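Local coordinates for protein putative RNase YutE (Bacillus subtilis subsp. subtilis str. 168, PDB 1YLM) that is probably the RNase toxin of a putative type VII toxin-antitoxin system, of the HepT family, likely neutralised by its cognate antitoxin YutD, at residues I61-G66 and M72-D77; E83-E88 and P126-S131. One frame throughout, in Å; residues are numbered along the deposited sequence.

Interaction 1: I61-G66 and M72-D77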
loop_
_atom_site.group_PDB
_atom_site.type_symbol
_atom_site.label_atom_id
_atom_site.label_comp_id
_atom_site.label_asym_id
_atom_site.label_seq_id
_atom_site.Cartn_x
_atom_site.Cartn_y
_atom_site.Cartn_z
ATOM N N ILE A 61 -20.787 -11.832 13.925
ATOM C CA ILE A 61 -20.601 -11.642 15.388
ATOM C C ILE A 61 -19.562 -12.606 15.936
ATOM O O ILE A 61 -19.803 -13.316 16.921
ATOM C CB ILE A 61 -21.923 -11.824 16.217
ATOM C CG1 ILE A 61 -23.134 -11.387 15.406
ATOM C CG2 ILE A 61 -21.823 -11.070 17.569
ATOM C CD1 ILE A 61 -24.469 -11.623 16.120
HETATM N N MSE A 62 -18.405 -12.636 15.283
HETATM C CA MSE A 62 -17.289 -13.426 15.775
HETATM C C MSE A 62 -16.523 -12.593 16.795
HETATM O O MSE A 62 -16.746 -11.382 16.923
HETATM C CB MSE A 62 -16.373 -13.834 14.613
HETATM C CG MSE A 62 -17.053 -14.686 13.536
HETATM SE SE MSE A 62 -15.967 -15.097 12.112
HETATM C CE MSE A 62 -17.054 -16.112 11.165
ATOM N N ARG A 63 -15.596 -13.231 17.499
ATOM C CA ARG A 63 -14.744 -12.512 18.446
ATOM C C ARG A 63 -14.085 -11.327 17.754
ATOM O O ARG A 63 -13.660 -11.423 16.598
ATOM C CB ARG A 63 -13.680 -13.447 19.032
ATOM C CG ARG A 63 -12.713 -12.766 19.976
ATOM C CD ARG A 63 -11.928 -13.797 20.750
ATOM N NE ARG A 63 -11.244 -13.181 21.886
ATOM C CZ ARG A 63 -11.753 -13.064 23.112
ATOM N NH1 ARG A 63 -12.972 -13.529 23.389
ATOM N NH2 ARG A 63 -11.035 -12.480 24.070
ATOM N N ASP A 64 -14.014 -10.206 18.450
ATOM C CA ASP A 64 -13.414 -9.015 17.874
ATOM C C ASP A 64 -11.874 -9.105 17.894
ATOM O O ASP A 64 -11.287 -9.419 18.931
ATOM C CB ASP A 64 -13.907 -7.786 18.631
ATOM C CG ASP A 64 -13.558 -6.498 17.939
ATOM O OD1 ASP A 64 -13.860 -6.348 16.736
ATOM O OD2 ASP A 64 -12.981 -5.621 18.605
ATOM N N PRO A 65 -11.220 -8.863 16.738
ATOM C CA PRO A 65 -9.757 -8.884 16.670
ATOM C C PRO A 65 -9.133 -7.653 17.330
ATOM O O PRO A 65 -9.597 -6.527 17.104
ATOM C CB PRO A 65 -9.478 -8.857 15.160
ATOM C CG PRO A 65 -10.650 -8.185 14.569
ATOM C CD PRO A 65 -11.827 -8.557 15.428
ATOM N N GLY A 66 -8.091 -7.874 18.128
ATOM C CA GLY A 66 -7.341 -6.776 18.747
ATOM C C GLY A 66 -6.548 -6.010 17.707
ATOM O O GLY A 66 -6.528 -4.767 17.713
HETATM N N MSE A 72 -6.901 -14.069 11.473
HETATM C CA MSE A 72 -6.841 -15.446 10.960
HETATM C C MSE A 72 -7.161 -16.456 12.037
HETATM O O MSE A 72 -7.843 -17.444 11.788
HETATM C CB MSE A 72 -5.473 -15.772 10.349
HETATM C CG MSE A 72 -5.149 -14.980 9.095
HETATM SE SE MSE A 72 -6.474 -15.156 7.624
HETATM C CE MSE A 72 -6.942 -17.032 7.896
ATOM N N ASP A 73 -6.648 -16.195 13.232
ATOM C CA ASP A 73 -6.895 -17.037 14.390
ATOM C C ASP A 73 -8.390 -17.155 14.681
ATOM O O ASP A 73 -8.881 -18.225 15.003
ATOM C CB ASP A 73 -6.137 -16.488 15.602
ATOM C CG ASP A 73 -4.620 -16.695 15.489
ATOM O OD1 ASP A 73 -4.195 -17.607 14.740
ATOM O OD2 ASP A 73 -3.869 -15.931 16.140
ATOM N N ILE A 74 -9.111 -16.057 14.522
ATOM C CA ILE A 74 -10.565 -16.064 14.739
ATOM C C ILE A 74 -11.288 -16.876 13.650
ATOM O O ILE A 74 -12.154 -17.710 13.953
ATOM C CB ILE A 74 -11.114 -14.620 14.883
ATOM C CG1 ILE A 74 -10.593 -13.980 16.187
ATOM C CG2 ILE A 74 -12.663 -14.631 14.826
ATOM C CD1 ILE A 74 -10.492 -12.459 16.123
ATOM N N LEU A 75 -10.881 -16.689 12.392
ATOM C CA LEU A 75 -11.421 -17.490 11.280
ATOM C C LEU A 75 -11.144 -18.984 11.454
ATOM O O LEU A 75 -11.971 -19.828 11.088
ATOM C CB LEU A 75 -10.864 -16.992 9.934
ATOM C CG LEU A 75 -11.279 -15.562 9.562
ATOM C CD1 LEU A 75 -10.664 -15.124 8.215
ATOM C CD2 LEU A 75 -12.801 -15.414 9.510
ATOM N N VAL A 76 -9.988 -19.311 12.030
ATOM C CA VAL A 76 -9.669 -20.695 12.362
ATOM C C VAL A 76 -10.609 -21.221 13.472
ATOM O O VAL A 76 -11.214 -22.283 13.314
ATOM C CB VAL A 76 -8.169 -20.853 12.746
ATOM C CG1 VAL A 76 -7.893 -22.217 13.356
ATOM C CG2 VAL A 76 -7.288 -20.636 11.507
ATOM N N ASP A 77 -10.716 -20.470 14.569
ATOM C CA ASP A 77 -11.616 -20.802 15.684
ATOM C C ASP A 77 -13.044 -21.068 15.191
ATOM O O ASP A 77 -13.712 -21.984 15.670
ATOM C CB ASP A 77 -11.658 -19.666 16.710
ATOM C CG ASP A 77 -10.364 -19.518 17.503
ATOM O OD1 ASP A 77 -9.509 -20.443 17.499
ATOM O OD2 ASP A 77 -10.207 -18.456 18.144
#
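Ile74 faces the loop 61-66 from helix 71-77 and makes most of this contact. Its two arms part at CB. CG1 is anti to the carbonyl carbon (chi1 -68°), and CG2 is anti to the backbone N. Both arms come up to O of Arg63; CG2 also touches Met62, and CD1 goes on to Pro65. CG2 lies 3.8 Å from CB of Met62. CD1, at the end of the other arm, meets backbone: it is 3.4 Å from O of Arg63 and 3.7 Å from CA of Pro65. The Pro65 ring lies across the same arm at about a right angle, with its CB 3.9 Å from CD1 of Ile74. CB of Arg63 passes CG1 of Ile74 more loosely, at 4.2 Å, before its guanidinium end leads away from the helix.

The loop joins helix 32-59 to helix 71-77 and folds back over the short helix that follows it. This is a helix-loop-helix connection within the all-helical HepT-like fold. The two parts meet through apolar atoms and the loop backbone, with CA atoms of Arg63 and Ile74 6.6 Å apart. Helix 32-59 lies close by, where Ile57 touches both Pro65 and Ile74. Asn54 of that helix also packs on Pro65.

One residue on, Leu75 starts out pointing away from the loop, but its CD2 comes back within 4.1 Å of SE of Met62, a selenomethionine. The Met62 chain is extended beyond CG and crosses the Leu75 side chain nearly at right angles.

Interaction 2: E83-E88 and P126-S131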
loop_
_atom_site.group_PDB
_atom_site.type_symbol
_atom_site.label_atom_id
_atom_site.label_comp_id
_atom_site.label_asym_id
_atom_site.label_seq_id
_atom_site.Cartn_x
_atom_site.Cartn_y
_atom_site.Cartn_z
ATOM N N GLU A 83 -6.778 -24.928 10.424
ATOM C CA GLU A 83 -5.642 -24.456 11.212
ATOM C C GLU A 83 -4.401 -24.273 10.339
ATOM O O GLU A 83 -3.729 -23.251 10.439
ATOM C CB GLU A 83 -5.323 -25.402 12.382
ATOM C CG GLU A 83 -4.311 -24.808 13.372
ATOM C CD GLU A 83 -4.192 -25.580 14.689
ATOM O OE1 GLU A 83 -5.020 -26.491 14.954
ATOM O OE2 GLU A 83 -3.270 -25.255 15.474
ATOM N N LYS A 84 -4.087 -25.262 9.508
ATOM C CA LYS A 84 -2.896 -25.153 8.652
ATOM C C LYS A 84 -3.021 -24.021 7.612
ATOM O O LYS A 84 -2.079 -23.265 7.409
ATOM C CB LYS A 84 -2.517 -26.489 7.991
ATOM C CG LYS A 84 -3.630 -27.131 7.218
ATOM C CD LYS A 84 -3.137 -28.077 6.129
ATOM C CE LYS A 84 -4.060 -28.010 4.901
ATOM N NZ LYS A 84 -5.498 -27.758 5.267
ATOM N N GLU A 85 -4.190 -23.900 6.978
ATOM C CA GLU A 85 -4.459 -22.755 6.100
ATOM C C GLU A 85 -4.243 -21.419 6.806
ATOM O O GLU A 85 -3.595 -20.511 6.257
ATOM C CB GLU A 85 -5.867 -22.827 5.517
ATOM C CG GLU A 85 -5.999 -23.890 4.446
ATOM C CD GLU A 85 -7.428 -24.157 4.037
ATOM O OE1 GLU A 85 -8.368 -23.892 4.821
ATOM O OE2 GLU A 85 -7.603 -24.661 2.912
ATOM N N GLY A 86 -4.767 -21.307 8.032
ATOM C CA GLY A 86 -4.625 -20.099 8.833
ATOM C C GLY A 86 -3.174 -19.732 9.099
ATOM O O GLY A 86 -2.778 -18.579 8.920
ATOM N N ASP A 87 -2.381 -20.718 9.505
ATOM C CA ASP A 87 -0.959 -20.524 9.794
ATOM C C ASP A 87 -0.217 -20.066 8.558
ATOM O O ASP A 87 0.581 -19.126 8.625
ATOM C CB ASP A 87 -0.330 -21.823 10.323
ATOM C CG ASP A 87 -0.811 -22.194 11.723
ATOM O OD1 ASP A 87 -1.318 -21.311 12.464
ATOM O OD2 ASP A 87 -0.652 -23.379 12.092
ATOM N N GLU A 88 -0.506 -20.716 7.436
ATOM C CA GLU A 88 0.100 -20.367 6.147
ATOM C C GLU A 88 -0.230 -18.936 5.742
ATOM O O GLU A 88 0.656 -18.163 5.379
ATOM C CB GLU A 88 -0.357 -21.327 5.062
ATOM C CG GLU A 88 0.341 -22.686 5.115
ATOM C CD GLU A 88 0.233 -23.431 3.814
ATOM O OE1 GLU A 88 0.784 -22.947 2.803
ATOM O OE2 GLU A 88 -0.394 -24.508 3.794
ATOM N N PRO A 126 -10.791 -18.005 -1.148
ATOM C CA PRO A 126 -12.130 -17.626 -1.645
ATOM C C PRO A 126 -13.149 -18.765 -1.556
ATOM O O PRO A 126 -14.316 -18.525 -1.239
ATOM C CB PRO A 126 -11.881 -17.263 -3.126
ATOM C CG PRO A 126 -10.438 -16.986 -3.237
ATOM C CD PRO A 126 -9.749 -17.811 -2.179
ATOM N N LYS A 127 -12.718 -19.989 -1.847
ATOM C CA LYS A 127 -13.591 -21.155 -1.729
ATOM C C LYS A 127 -14.119 -21.328 -0.293
ATOM O O LYS A 127 -15.317 -21.546 -0.093
ATOM C CB LYS A 127 -12.863 -22.430 -2.170
ATOM C CG LYS A 127 -12.285 -22.378 -3.587
ATOM C CD LYS A 127 -11.551 -23.695 -3.945
ATOM C CE LYS A 127 -12.451 -24.924 -3.691
ATOM N NZ LYS A 127 -12.097 -26.109 -4.570
ATOM N N ARG A 128 -13.228 -21.250 0.692
ATOM C CA ARG A 128 -13.611 -21.335 2.109
ATOM C C ARG A 128 -14.631 -20.263 2.471
ATOM O O ARG A 128 -15.642 -20.551 3.122
ATOM C CB ARG A 128 -12.390 -21.163 3.027
ATOM C CG ARG A 128 -11.311 -22.214 2.849
ATOM C CD ARG A 128 -11.651 -23.559 3.462
ATOM N NE ARG A 128 -10.574 -24.507 3.148
ATOM C CZ ARG A 128 -10.553 -25.302 2.079
ATOM N NH1 ARG A 128 -11.571 -25.320 1.222
ATOM N NH2 ARG A 128 -9.508 -26.102 1.872
ATOM N N ILE A 129 -14.357 -19.022 2.073
ATOM C CA ILE A 129 -15.282 -17.926 2.363
ATOM C C ILE A 129 -16.660 -18.152 1.723
ATOM O O ILE A 129 -17.692 -17.973 2.378
ATOM C CB ILE A 129 -14.743 -16.544 1.924
ATOM C CG1 ILE A 129 -13.401 -16.203 2.619
ATOM C CG2 ILE A 129 -15.772 -15.471 2.223
ATOM C CD1 ILE A 129 -13.438 -16.184 4.173
ATOM N N ARG A 130 -16.670 -18.514 0.447
ATOM C CA ARG A 130 -17.926 -18.734 -0.256
ATOM C C ARG A 130 -18.733 -19.878 0.326
ATOM O O ARG A 130 -19.944 -19.744 0.425
ATOM C CB ARG A 130 -17.704 -18.966 -1.746
ATOM C CG ARG A 130 -17.280 -17.737 -2.499
ATOM C CD ARG A 130 -17.015 -18.130 -3.935
ATOM N NE ARG A 130 -16.474 -17.013 -4.674
ATOM C CZ ARG A 130 -15.287 -17.006 -5.263
ATOM N NH1 ARG A 130 -14.512 -18.090 -5.267
ATOM N NH2 ARG A 130 -14.906 -15.909 -5.891
ATOM N N SER A 131 -18.080 -20.989 0.693
ATOM C CA SER A 131 -18.778 -22.133 1.321
ATOM C C SER A 131 -19.428 -21.710 2.623
ATOM O O SER A 131 -20.564 -22.071 2.901
ATOM C CB SER A 131 -17.835 -23.316 1.608
ATOM O OG SER A 131 -17.164 -23.746 0.434
#
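Arg128 of helix 119-137 reaches across to Glu85 of helix 83-93, and the two side chains make the whole of this contact. The Arg128 chain leaves CB with CG beside the backbone N and then bends at the next bond (chi2 -76°). CG passes OE1 of Glu85 at 3.9 Å. CD comes closer to the same oxygen, at 3.6 Å. NE gives the better bond: its hydrogen goes to OE1 of Glu85, 2.8 Å away, with an angle of 156° at the hydrogen. That oxygen lies close to the guanidinium plane and accepts on its syn lone pair, the side facing OE2. CZ follows at 3.1 Å from OE2 of Glu85. At the tip, NH2 of Arg128 stands 2.6 Å from OE2 of Glu85. This second bond is short but strongly bent and counts as weak.

The pair is thus a two-pronged salt bridge through the NE and NH2 edge of the guanidinium. It is not flat, since the two planar groups are turned 32° from each other. Glu85 comes to meet the arginine on a chain extended beyond CG, and the two side chains cross at about a right angle. OE1 of Glu85 also accepts from the backbone N of Thr82, just before helix 83-93. Glu85 is the third residue of that helix, so this bond is the glutamate half of a capping-box pattern. Val81 packs against the Arg128 side chain.

With CA atoms of Glu85 and Arg128 10.1 Å apart, the segments 83-88 and 126-131 meet through these two long side chains. The arrangement is an interhelical salt bridge within an all-helical HepT-like fold.

Interactions 1 and 2 follow each other along the chain, and their centres lie about 13 Å apart. Helix 71-77 and the next helix, 83-93, connect them directly. CG2 of Val76 packs on CA of Gly86 at 3.8 Å, and CG1 of Val76 sits equally close to CA of Glu83. CE of Met72, a selenomethionine, adds a contact 4.0 Å from CA of Gly86. The set thus runs from the loop 61-66 through two short helices to helix 119-137. Interaction 1 rests on apolar side chains against a loop backbone, interaction 2 on a salt bridge. Both lie away from the RX(4)HXY motif at 96-103 and its active-site Arg96, assigned by similarity; Gln101 stands at the histidine position.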